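Side-chain contacts in Can2 (Sulfobacillus thermosulfidooxidans, PDB 7BDV), which binds cyclic tetra-adenylate and acts as a dual-specificity nuclease that potentiates type III CRISPR defence: residues Gln124-Leu129 against Glu133-Gly138; Lys165-Val170 against Arg234-Gly239; Arg251-Gln256 against Gln355-Leu360; Ala337-Cys342 against Val349-Ser354. All blocks are in the same frame, centred on the assembly; numbering follows the deposited sequence.

Contact 1: Gln124-Leu129 against Glu133-Gly138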
loop_
_atom_site.group_PDB
_atom_site.type_symbol
_atom_site.label_atom_id
_atom_site.label_comp_id
_atom_site.label_asym_id
_atom_site.label_seq_id
_atom_site.Cartn_x
_atom_site.Cartn_y
_atom_site.Cartn_z
ATOM N N GLN A 124 13.469 3.556 -17.362
ATOM C CA GLN A 124 13.217 4.961 -17.770
ATOM C C GLN A 124 13.266 5.100 -19.280
ATOM O O GLN A 124 13.911 6.033 -19.764
ATOM C CB GLN A 124 14.203 5.899 -17.068
ATOM C CG GLN A 124 13.799 6.162 -15.626
ATOM C CD GLN A 124 12.433 6.820 -15.602
ATOM O OE1 GLN A 124 12.265 7.939 -16.121
ATOM N NE2 GLN A 124 11.441 6.115 -15.047
ATOM N N ARG A 125 12.607 4.181 -19.985
ATOM C CA ARG A 125 12.605 4.164 -21.466
ATOM C C ARG A 125 11.170 4.144 -21.980
ATOM O O ARG A 125 10.301 3.566 -21.329
ATOM C CB ARG A 125 13.405 2.972 -21.994
ATOM C CG ARG A 125 14.883 2.995 -21.614
ATOM C CD ARG A 125 15.710 2.036 -22.460
ATOM N NE ARG A 125 15.277 0.660 -22.221
ATOM C CZ ARG A 125 15.226 -0.315 -23.125
ATOM N NH1 ARG A 125 15.590 -0.103 -24.378
ATOM N NH2 ARG A 125 14.791 -1.507 -22.757
ATOM N N ILE A 126 10.971 4.775 -23.127
ATOM C CA ILE A 126 9.829 4.534 -24.052
ATOM C C ILE A 126 10.242 3.394 -24.973
ATOM O O ILE A 126 11.205 3.565 -25.691
ATOM C CB ILE A 126 9.497 5.808 -24.832
ATOM C CG1 ILE A 126 8.996 6.917 -23.910
ATOM C CG2 ILE A 126 8.514 5.507 -25.926
ATOM C CD1 ILE A 126 9.013 8.286 -24.544
ATOM N N LEU A 127 9.525 2.277 -24.951
ATOM C CA LEU A 127 9.682 1.182 -25.940
ATOM C C LEU A 127 8.744 1.470 -27.115
ATOM O O LEU A 127 7.586 1.751 -26.867
ATOM C CB LEU A 127 9.348 -0.164 -25.298
ATOM C CG LEU A 127 10.000 -0.420 -23.947
ATOM C CD1 LEU A 127 9.662 -1.826 -23.461
ATOM C CD2 LEU A 127 11.486 -0.209 -24.030
ATOM N N TYR A 128 9.271 1.451 -28.342
ATOM C CA TYR A 128 8.479 1.516 -29.594
ATOM C C TYR A 128 8.220 0.075 -30.030
ATOM O O TYR A 128 9.148 -0.560 -30.564
ATOM C CB TYR A 128 9.226 2.335 -30.635
ATOM C CG TYR A 128 9.506 3.745 -30.204
ATOM C CD1 TYR A 128 8.514 4.704 -30.264
ATOM C CD2 TYR A 128 10.744 4.125 -29.730
ATOM C CE1 TYR A 128 8.748 6.010 -29.888
ATOM C CE2 TYR A 128 11.001 5.434 -29.345
ATOM C CZ TYR A 128 9.995 6.379 -29.427
ATOM O OH TYR A 128 10.210 7.666 -29.039
ATOM N N LEU A 129 7.017 -0.435 -29.740
ATOM C CA LEU A 129 6.659 -1.869 -29.901
ATOM C C LEU A 129 6.507 -2.212 -31.379
ATOM O O LEU A 129 6.666 -3.382 -31.707
ATOM C CB LEU A 129 5.382 -2.170 -29.111
ATOM C CG LEU A 129 5.566 -2.131 -27.595
ATOM C CD1 LEU A 129 4.331 -2.641 -26.870
ATOM C CD2 LEU A 129 6.781 -2.944 -27.166
ATOM N N GLU A 133 12.661 -0.448 -31.263
ATOM C CA GLU A 133 13.579 0.643 -30.851
ATOM C C GLU A 133 13.134 1.134 -29.468
ATOM O O GLU A 133 12.121 0.644 -28.951
ATOM C CB GLU A 133 13.577 1.803 -31.856
ATOM C CG GLU A 133 13.970 1.393 -33.271
ATOM C CD GLU A 133 13.836 2.441 -34.369
ATOM O OE1 GLU A 133 14.247 2.134 -35.514
ATOM O OE2 GLU A 133 13.317 3.552 -34.094
ATOM N N SER A 134 13.894 2.056 -28.877
ATOM C CA SER A 134 13.593 2.650 -27.558
ATOM C C SER A 134 14.324 3.983 -27.405
ATOM O O SER A 134 15.224 4.242 -28.169
ATOM C CB SER A 134 13.919 1.685 -26.445
ATOM O OG SER A 134 15.312 1.525 -26.317
ATOM N N GLU A 135 13.905 4.790 -26.441
ATOM C CA GLU A 135 14.400 6.168 -26.203
ATOM C C GLU A 135 14.428 6.387 -24.693
ATOM O O GLU A 135 13.515 5.892 -24.019
ATOM C CB GLU A 135 13.481 7.155 -26.923
ATOM C CG GLU A 135 13.963 8.589 -26.935
ATOM C CD GLU A 135 12.882 9.580 -27.344
ATOM O OE1 GLU A 135 11.773 9.126 -27.713
ATOM O OE2 GLU A 135 13.147 10.799 -27.293
ATOM N N ARG A 136 15.465 7.051 -24.179
ATOM C CA ARG A 136 15.532 7.462 -22.761
ATOM C C ARG A 136 14.428 8.501 -22.572
ATOM O O ARG A 136 14.240 9.300 -23.500
ATOM C CB ARG A 136 16.936 7.973 -22.407
ATOM C CG ARG A 136 17.311 8.019 -20.930
ATOM C CD ARG A 136 17.219 6.703 -20.168
ATOM N NE ARG A 136 17.794 6.717 -18.827
ATOM C CZ ARG A 136 17.499 7.575 -17.839
ATOM N NH1 ARG A 136 16.642 8.572 -18.013
ATOM N NH2 ARG A 136 18.084 7.432 -16.660
ATOM N N LEU A 137 13.681 8.413 -21.461
ATOM C CA LEU A 137 12.741 9.467 -21.008
ATOM C C LEU A 137 13.572 10.660 -20.541
ATOM O O LEU A 137 14.692 10.434 -20.019
ATOM C CB LEU A 137 11.918 8.938 -19.832
ATOM C CG LEU A 137 10.776 7.978 -20.152
ATOM C CD1 LEU A 137 10.258 7.295 -18.890
ATOM C CD2 LEU A 137 9.656 8.729 -20.829
ATOM N N GLY A 138 13.060 11.880 -20.687
ATOM C CA GLY A 138 13.621 13.060 -19.995
ATOM C C GLY A 138 13.124 13.130 -18.558
ATOM O O GLY A 138 12.582 12.107 -18.062
HETATM O O HOH W 1 14.498 9.503 -16.190
#

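Contact 2: Lys165-Val170 against Arg234-Gly239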
loop_
_atom_site.group_PDB
_atom_site.type_symbol
_atom_site.label_atom_id
_atom_site.label_comp_id
_atom_site.label_asym_id
_atom_site.label_seq_id
_atom_site.Cartn_x
_atom_site.Cartn_y
_atom_site.Cartn_z
ATOM N N LYS A 165 20.958 29.064 11.779
ATOM C CA LYS A 165 21.612 30.001 12.733
ATOM C C LYS A 165 23.096 29.628 12.870
ATOM O O LYS A 165 23.677 29.115 11.888
ATOM C CB LYS A 165 20.873 29.963 14.075
ATOM N N THR A 166 23.685 29.830 14.056
ATOM C CA THR A 166 25.019 29.294 14.462
ATOM C C THR A 166 25.056 27.757 14.303
ATOM O O THR A 166 26.153 27.224 14.068
ATOM C CB THR A 166 25.350 29.704 15.906
ATOM N N TRP A 167 23.898 27.081 14.313
ATOM C CA TRP A 167 23.709 25.672 14.741
ATOM C C TRP A 167 24.075 24.647 13.689
ATOM O O TRP A 167 24.002 23.475 14.059
ATOM C CB TRP A 167 22.257 25.427 15.144
ATOM C CG TRP A 167 21.795 26.329 16.244
ATOM C CD1 TRP A 167 22.581 27.006 17.129
ATOM C CD2 TRP A 167 20.441 26.672 16.556
ATOM N NE1 TRP A 167 21.800 27.719 17.996
ATOM C CE2 TRP A 167 20.486 27.538 17.668
ATOM C CE3 TRP A 167 19.201 26.299 16.034
ATOM C CZ2 TRP A 167 19.334 28.052 18.258
ATOM C CZ3 TRP A 167 18.067 26.816 16.608
ATOM C CH2 TRP A 167 18.134 27.681 17.702
ATOM N N ARG A 168 24.445 25.048 12.472
ATOM C CA ARG A 168 24.937 24.132 11.411
ATOM C C ARG A 168 26.140 23.319 11.931
ATOM O O ARG A 168 26.213 22.094 11.625
ATOM C CB ARG A 168 25.301 24.928 10.152
ATOM N N GLU A 169 27.047 23.955 12.675
ATOM C CA GLU A 169 28.239 23.286 13.268
ATOM C C GLU A 169 27.772 22.170 14.206
ATOM O O GLU A 169 28.400 21.099 14.180
ATOM C CB GLU A 169 29.122 24.277 14.026
ATOM N N VAL A 170 26.720 22.417 14.992
ATOM C CA VAL A 170 26.180 21.456 16.000
ATOM C C VAL A 170 25.600 20.252 15.253
ATOM O O VAL A 170 25.904 19.106 15.643
ATOM C CB VAL A 170 25.136 22.115 16.921
ATOM C CG1 VAL A 170 24.630 21.134 17.967
ATOM C CG2 VAL A 170 25.691 23.349 17.605
ATOM N N ARG A 234 14.420 24.217 20.924
ATOM C CA ARG A 234 13.695 22.986 21.338
ATOM C C ARG A 234 13.418 22.138 20.093
ATOM O O ARG A 234 13.759 20.947 20.109
ATOM C CB ARG A 234 12.393 23.318 22.072
ATOM C CG ARG A 234 11.755 22.131 22.783
ATOM C CD ARG A 234 10.398 22.494 23.343
ATOM N NE ARG A 234 9.514 23.007 22.296
ATOM C CZ ARG A 234 8.726 22.266 21.520
ATOM N NH1 ARG A 234 8.655 20.952 21.675
ATOM N N GLN A 235 12.852 22.740 19.043
ATOM C CA GLN A 235 12.532 22.057 17.765
ATOM C C GLN A 235 13.788 21.374 17.205
ATOM O O GLN A 235 13.681 20.189 16.799
ATOM C CB GLN A 235 11.962 23.040 16.750
ATOM C CG GLN A 235 10.503 23.396 17.000
ATOM C CD GLN A 235 9.959 24.299 15.916
ATOM O OE1 GLN A 235 10.359 24.207 14.753
ATOM N NE2 GLN A 235 9.032 25.172 16.287
ATOM N N PHE A 236 14.917 22.091 17.191
ATOM C CA PHE A 236 16.236 21.606 16.718
ATOM C C PHE A 236 16.640 20.367 17.530
ATOM O O PHE A 236 17.164 19.420 16.958
ATOM C CB PHE A 236 17.279 22.722 16.807
ATOM C CG PHE A 236 18.650 22.349 16.308
ATOM C CD1 PHE A 236 18.998 22.491 14.969
ATOM C CD2 PHE A 236 19.604 21.834 17.175
ATOM C CE1 PHE A 236 20.260 22.144 14.513
ATOM C CE2 PHE A 236 20.862 21.485 16.714
ATOM C CZ PHE A 236 21.194 21.665 15.385
ATOM N N ILE A 237 16.431 20.361 18.842
ATOM C CA ILE A 237 16.844 19.198 19.695
ATOM C C ILE A 237 15.815 18.081 19.563
ATOM O O ILE A 237 16.205 16.894 19.722
ATOM C CB ILE A 237 17.072 19.641 21.140
ATOM C CG1 ILE A 237 18.189 20.678 21.213
ATOM C CG2 ILE A 237 17.329 18.450 22.041
ATOM C CD1 ILE A 237 19.556 20.146 20.836
ATOM N N ASN A 238 14.569 18.442 19.223
ATOM C CA ASN A 238 13.443 17.506 18.978
ATOM C C ASN A 238 13.590 16.846 17.600
ATOM O O ASN A 238 12.635 16.851 16.814
ATOM C CB ASN A 238 12.097 18.224 19.136
ATOM C CG ASN A 238 10.940 17.282 19.368
ATOM O OD1 ASN A 238 11.117 16.182 19.878
ATOM N ND2 ASN A 238 9.748 17.701 18.988
ATOM N N GLY A 239 14.754 16.250 17.335
ATOM C CA GLY A 239 15.084 15.578 16.068
ATOM C C GLY A 239 15.191 16.531 14.881
ATOM O O GLY A 239 15.437 16.029 13.769
#

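Contact 3: Arg251-Gln256 against Gln355-Leu360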
loop_
_atom_site.group_PDB
_atom_site.type_symbol
_atom_site.label_atom_id
_atom_site.label_comp_id
_atom_site.label_asym_id
_atom_site.label_seq_id
_atom_site.Cartn_x
_atom_site.Cartn_y
_atom_site.Cartn_z
ATOM N N ARG A 251 21.139 18.049 -0.625
ATOM C CA ARG A 251 21.732 19.237 -1.302
ATOM C C ARG A 251 23.125 18.884 -1.840
ATOM O O ARG A 251 23.420 19.224 -2.981
ATOM C CB ARG A 251 21.821 20.414 -0.339
ATOM C CG ARG A 251 20.464 20.991 0.041
ATOM C CD ARG A 251 20.631 22.350 0.696
ATOM N NE ARG A 251 21.202 23.336 -0.220
ATOM N N GLN A 252 23.970 18.181 -1.069
ATOM C CA GLN A 252 25.279 17.700 -1.565
ATOM C C GLN A 252 25.056 16.831 -2.794
ATOM O O GLN A 252 25.699 17.124 -3.872
ATOM C CB GLN A 252 26.060 16.878 -0.522
ATOM C CG GLN A 252 26.570 17.672 0.660
ATOM C CD GLN A 252 27.363 16.770 1.583
ATOM O OE1 GLN A 252 28.144 15.922 1.135
ATOM N NE2 GLN A 252 27.116 16.915 2.871
ATOM N N ILE A 253 24.217 15.790 -2.673
ATOM C CA ILE A 253 23.960 14.827 -3.776
ATOM C C ILE A 253 23.426 15.583 -5.019
ATOM O O ILE A 253 23.848 15.229 -6.145
ATOM C CB ILE A 253 22.978 13.745 -3.327
ATOM C CG1 ILE A 253 23.602 12.777 -2.311
ATOM C CG2 ILE A 253 22.425 13.021 -4.534
ATOM C CD1 ILE A 253 22.565 11.985 -1.582
ATOM N N SER A 254 22.556 16.578 -4.824
ATOM C CA SER A 254 21.972 17.389 -5.930
ATOM C C SER A 254 23.070 17.995 -6.806
ATOM O O SER A 254 22.789 18.283 -7.964
ATOM C CB SER A 254 21.126 18.511 -5.399
ATOM O OG SER A 254 20.022 17.988 -4.758
ATOM N N ALA A 255 24.268 18.209 -6.262
ATOM C CA ALA A 255 25.369 18.878 -6.993
ATOM C C ALA A 255 25.858 17.936 -8.107
ATOM O O ALA A 255 26.404 18.446 -9.079
ATOM C CB ALA A 255 26.462 19.309 -6.039
ATOM N N GLN A 256 25.603 16.619 -8.012
ATOM C CA GLN A 256 26.104 15.642 -9.026
ATOM C C GLN A 256 24.973 14.810 -9.659
ATOM O O GLN A 256 25.207 14.182 -10.691
ATOM C CB GLN A 256 27.168 14.755 -8.369
ATOM C CG GLN A 256 28.490 15.475 -8.116
ATOM C CD GLN A 256 29.211 15.886 -9.379
ATOM O OE1 GLN A 256 29.134 17.028 -9.812
ATOM N NE2 GLN A 256 29.920 14.956 -9.984
ATOM N N GLN A 355 26.314 6.015 7.415
ATOM C CA GLN A 355 26.066 5.269 6.157
ATOM C C GLN A 355 25.022 5.984 5.268
ATOM O O GLN A 355 24.765 5.486 4.159
ATOM C CB GLN A 355 25.497 3.880 6.422
ATOM C CG GLN A 355 26.286 3.079 7.446
ATOM C CD GLN A 355 27.711 2.925 7.006
ATOM O OE1 GLN A 355 27.995 2.264 6.014
ATOM N NE2 GLN A 355 28.622 3.500 7.770
ATOM N N LEU A 356 24.411 7.057 5.716
ATOM C CA LEU A 356 23.188 7.570 5.050
ATOM C C LEU A 356 23.510 8.021 3.627
ATOM O O LEU A 356 22.744 7.662 2.708
ATOM C CB LEU A 356 22.576 8.705 5.876
ATOM C CG LEU A 356 21.222 9.216 5.373
ATOM C CD1 LEU A 356 20.170 8.108 5.326
ATOM C CD2 LEU A 356 20.748 10.351 6.219
ATOM N N HIS A 357 24.609 8.735 3.420
ATOM C CA HIS A 357 24.942 9.299 2.081
ATOM C C HIS A 357 24.981 8.149 1.098
ATOM O O HIS A 357 24.313 8.199 0.075
ATOM C CB HIS A 357 26.277 10.067 2.054
ATOM C CG HIS A 357 26.579 10.620 0.692
ATOM N ND1 HIS A 357 27.234 9.855 -0.284
ATOM C CD2 HIS A 357 26.235 11.792 0.095
ATOM C CE1 HIS A 357 27.349 10.572 -1.386
ATOM N NE2 HIS A 357 26.735 11.760 -1.191
ATOM N N HIS A 358 25.738 7.110 1.429
ATOM C CA HIS A 358 25.892 5.927 0.563
ATOM C C HIS A 358 24.540 5.255 0.312
ATOM O O HIS A 358 24.290 4.826 -0.865
ATOM C CB HIS A 358 26.899 4.955 1.185
ATOM C CG HIS A 358 27.077 3.760 0.340
ATOM N ND1 HIS A 358 26.462 2.563 0.641
ATOM C CD2 HIS A 358 27.785 3.588 -0.806
ATOM C CE1 HIS A 358 26.797 1.676 -0.284
ATOM N NE2 HIS A 358 27.631 2.279 -1.186
ATOM N N GLN A 359 23.709 5.139 1.346
ATOM C CA GLN A 359 22.370 4.510 1.269
ATOM C C GLN A 359 21.433 5.365 0.400
ATOM O O GLN A 359 20.671 4.814 -0.352
ATOM C CB GLN A 359 21.822 4.281 2.679
ATOM C CG GLN A 359 22.587 3.188 3.405
ATOM C CD GLN A 359 21.949 2.807 4.709
ATOM O OE1 GLN A 359 21.935 3.573 5.665
ATOM N NE2 GLN A 359 21.476 1.574 4.756
ATOM N N LEU A 360 21.499 6.683 0.508
ATOM C CA LEU A 360 20.658 7.586 -0.316
ATOM C C LEU A 360 21.007 7.375 -1.790
ATOM O O LEU A 360 20.064 7.236 -2.600
ATOM C CB LEU A 360 20.885 9.031 0.135
ATOM C CG LEU A 360 20.153 9.445 1.398
ATOM C CD1 LEU A 360 20.532 10.865 1.789
ATOM C CD2 LEU A 360 18.663 9.402 1.185
#

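Contact 4: Ala337-Cys342 against Val349-Ser354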
loop_
_atom_site.group_PDB
_atom_site.type_symbol
_atom_site.label_atom_id
_atom_site.label_comp_id
_atom_site.label_asym_id
_atom_site.label_seq_id
_atom_site.Cartn_x
_atom_site.Cartn_y
_atom_site.Cartn_z
ATOM N N ALA A 337 12.992 -6.318 14.024
ATOM C CA ALA A 337 11.585 -6.459 13.602
ATOM C C ALA A 337 11.168 -5.247 12.756
ATOM O O ALA A 337 10.499 -5.448 11.725
ATOM C CB ALA A 337 10.731 -6.606 14.831
ATOM N N ALA A 338 11.524 -4.039 13.178
ATOM C CA ALA A 338 11.178 -2.777 12.480
ATOM C C ALA A 338 11.862 -2.774 11.114
ATOM O O ALA A 338 11.197 -2.392 10.120
ATOM C CB ALA A 338 11.576 -1.572 13.302
ATOM N N LYS A 339 13.118 -3.240 11.054
ATOM C CA LYS A 339 13.911 -3.320 9.800
ATOM C C LYS A 339 13.282 -4.366 8.878
ATOM O O LYS A 339 13.183 -4.115 7.650
ATOM C CB LYS A 339 15.391 -3.607 10.082
ATOM C CG LYS A 339 16.212 -2.401 10.532
ATOM C CD LYS A 339 17.537 -2.756 11.149
ATOM C CE LYS A 339 18.420 -1.549 11.371
ATOM N NZ LYS A 339 19.509 -1.858 12.326
ATOM N N LYS A 340 12.847 -5.498 9.433
ATOM C CA LYS A 340 12.221 -6.580 8.641
ATOM C C LYS A 340 10.884 -6.087 8.055
ATOM O O LYS A 340 10.600 -6.420 6.884
ATOM C CB LYS A 340 12.096 -7.846 9.495
ATOM C CG LYS A 340 13.368 -8.697 9.530
ATOM C CD LYS A 340 13.499 -9.624 10.751
ATOM N N ARG A 341 10.090 -5.315 8.801
ATOM C CA ARG A 341 8.792 -4.803 8.281
ATOM C C ARG A 341 9.076 -3.826 7.130
ATOM O O ARG A 341 8.387 -3.914 6.072
ATOM C CB ARG A 341 7.930 -4.171 9.377
ATOM C CG ARG A 341 6.560 -3.739 8.857
ATOM C CD ARG A 341 5.552 -3.502 9.959
ATOM N NE ARG A 341 5.272 -4.701 10.741
ATOM C CZ ARG A 341 4.362 -5.636 10.456
ATOM N NH1 ARG A 341 3.599 -5.550 9.375
ATOM N NH2 ARG A 341 4.224 -6.666 11.270
ATOM N N CYS A 342 10.067 -2.952 7.298
ATOM C CA CYS A 342 10.509 -2.018 6.239
ATOM C C CYS A 342 10.887 -2.782 4.968
ATOM O O CYS A 342 10.383 -2.415 3.881
ATOM C CB CYS A 342 11.668 -1.157 6.721
ATOM S SG CYS A 342 11.130 0.077 7.913
ATOM N N VAL A 349 15.677 1.519 4.699
ATOM C CA VAL A 349 15.846 1.877 6.136
ATOM C C VAL A 349 17.320 2.178 6.430
ATOM O O VAL A 349 18.203 1.418 6.007
ATOM C CB VAL A 349 15.203 0.845 7.094
ATOM C CG1 VAL A 349 15.690 -0.579 6.881
ATOM C CG2 VAL A 349 15.380 1.281 8.533
ATOM N N SER A 350 17.571 3.319 7.066
ATOM C CA SER A 350 18.888 3.764 7.589
ATOM C C SER A 350 18.761 4.150 9.057
ATOM O O SER A 350 17.994 5.116 9.347
ATOM C CB SER A 350 19.425 4.921 6.806
ATOM O OG SER A 350 20.749 5.190 7.225
ATOM N N ASP A 351 19.506 3.469 9.940
ATOM C CA ASP A 351 19.574 3.822 11.378
ATOM C C ASP A 351 21.009 4.200 11.782
ATOM O O ASP A 351 21.266 4.207 12.992
ATOM C CB ASP A 351 19.008 2.681 12.215
ATOM C CG ASP A 351 19.901 1.457 12.319
ATOM O OD1 ASP A 351 20.775 1.290 11.438
ATOM O OD2 ASP A 351 19.708 0.682 13.289
ATOM N N GLN A 352 21.891 4.484 10.811
ATOM C CA GLN A 352 23.345 4.733 11.017
ATOM C C GLN A 352 23.696 5.962 10.192
ATOM O O GLN A 352 24.019 5.856 9.022
ATOM C CB GLN A 352 24.248 3.556 10.625
ATOM N N PRO A 353 23.595 7.179 10.768
ATOM C CA PRO A 353 23.892 8.399 10.010
ATOM C C PRO A 353 25.208 8.404 9.215
ATOM O O PRO A 353 25.252 9.038 8.179
ATOM C CB PRO A 353 23.873 9.443 11.104
ATOM C CG PRO A 353 22.815 8.912 12.050
ATOM C CD PRO A 353 23.105 7.429 12.125
ATOM N N SER A 354 26.240 7.695 9.697
ATOM C CA SER A 354 27.532 7.486 8.986
ATOM C C SER A 354 27.316 6.871 7.601
ATOM O O SER A 354 28.126 7.195 6.703
ATOM C CB SER A 354 28.476 6.617 9.793
ATOM O OG SER A 354 28.020 5.272 9.765
#

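Contact 1: Gln124-Leu129 against Glu133-Gly138
Backbone bonds between I126 and E135 hold the two strands together: I126 N donates to E135 O at 2.9 Å, and E135 N answers to I126 O at 3.1 Å. Y128 N donates to E133 O on one side of this pair. On the other, L137 N reaches Q124 O at 2.9 Å. The result is the antiparallel hairpin 125-128/134-136, which ends the seven-stranded CARF sheet within the chain; Q124, with positive phi (60°), and R125 form a G1 beta bulge against the neighbouring strand 116-120.

Among the side-chain polar contacts, Y128 OH gives its hydrogen to E135 OE1 at 2.5 Å, meeting the oxygen nearly along its C-O axis. OE1 sits in plane at the ring edge, and the carboxylate and ring planes are 15° apart. Tyrosine suits the place by setting a hydroxyl beyond an apolar ring. E135 CG stands anti to the backbone N (chi1 -172°), and the extended chain carries the acid to the phenol. R125 NH1 comes close to S134 OG, but the bent geometry makes any bond there weak and doubtful. The amide of Q124 is held by S121 and N285, while a water joins its OE1 to R136 NH1, weakly on the arginine side.

Branched I126 and L137, both buried, pack CG1 against CD2 at 3.6 Å. Separately, Q124 CB sits over the centre of the R136 guanidinium face.

Contact 2: Lys165-Val170 against Arg234-Gly239
F236 presents its ring to both W167 and V170, which meet different parts of it. W167 CB lies over one face, 4.2 Å from the ring centroid and 25° off the normal, in a CH-pi contact. V170 instead brings CG1 to the edge, 4.0 Å from F236 CE2. The indole and the phenyl run alongside one another in opposing senses: the six-membered ring of W167 and the F236 ring have centroids 5.4 Å apart and planes inclined by 52°, an oblique pairing. The nearest approach of the two residues uses backbone, with W167 O 3.6 Å from F236 CZ.

The contact packs the start of helix 168-176 onto the long helix 231-254, and F236 projects from the latter with CG anti to the backbone N (chi1 -178°), which carries the ring toward the start of helix 168-176. A large flat residue suits this position, since its face and its edge can each receive an aliphatic group. V170, compact and branched at CB, fits beside the rim. The indole can serve both needs of W167: its carbon framework packs on F236, as well as on Q232 and A233 of helix 231-254, while NE1 donates to A213 O and so has its polar hydrogen satisfied.

Contact 3: Arg251-Gln256 against Gln355-Leu360
Two helices of the endonuclease domain, 231-254 and 356-365, are packed together here, where I253 near the end of the first meets H357 and L360 on the second. I253 and H357 hold the nearest pair of CA atoms, 8.1 Å apart. The isoleucine does the bridging with its longer branch: CG1 comes within 3.5 Å of H357 NE2 and 3.7 Å of H357 CD2, and CD1 goes on to L360 CB at 3.8 Å. CG1 lies anti to the carbonyl carbon (chi1 -71°), the setting that sends this branch across to the second helix.

The two neighbours are met differently. I253 and H357 overlap side by side, pointing opposite ways, with the imidazole set obliquely to the aliphatic branch; L360 instead lies transverse to I253. H357 and L360 are three residues apart, close to one helical turn, so a single branch can touch both. Isoleucine suits the buried side, and histidine, an aromatic residue with polar edge atoms, suits the partly exposed margin.

Further contacts extend the packing: L360 touches L249 and L250, L356 touches V246 and L249 of the same long helix, and I253 rests on I259 just before strand 262-269. From the other flank of helix 356-365, Q359 OE1 is hydrogen-bonded to S350 OG of strand 347-350.

Contact 4: Ala337-Cys342 against Val349-Ser354
K339 reaches from helix 336-344 to D351, passing V349 on the way. Its CB leaves the helix with CG anti to the carbonyl carbon (chi1 -79°), and CG packs against V349 CG1 at 4.1 Å, the two side chains lying nearly perpendicular. Beyond CG the chain is extended, so CD carries it past the valine to CE, which comes 3.2 Å from D351 OD2. NZ then closes a salt bridge to D351 OD2 at 2.7 Å, approaching from above the carboxylate plane, 47° out of it. The same oxygen also accepts a bond from L334 N, so two donors grip it and help to fix the acid.

Lysine suits this place because its methylenes can lie on an aliphatic neighbour while the ammonium travels to an acid beyond the strand. V349 is shared: its CG1 also meets C342 CB at 4.1 Å, one helical turn after K339. The small thiol side chain lets helix and strand approach closely, their CA atoms 6.6 Å apart at C342 and V349.

Helix 336-344 is the crossover of the beta-alpha-beta unit running from strand 325-329 to strand 347-350, two parallel neighbours. Helix 306-320 packs on it through I309, which touches A338 and C342, while R341 NH1 donates a hydrogen bond to N275 OD1 of the second subunit.

Following the chain from the N terminus, contact 1 closes first, with three residues between its segments: a hairpin at the edge of the CARF sheet. Contact 2 follows in series and spans a longer excursion of 63 residues, nearly half of it helix, returning to helix 231-254. That helix runs on to open contact 3, about 21 Å away between centres, so one element carries both. Contact 3 closes only at helix 356-365, and the loop it spans contains contact 4, which closes the helix-to-strand half of a beta-alpha-beta unit. Contacts 3 and 4 touch side by side, tying the C-terminal helix to the endonuclease sheet. None of the contacts cross along the chain, and contacts 1 and 4 both reach the second subunit.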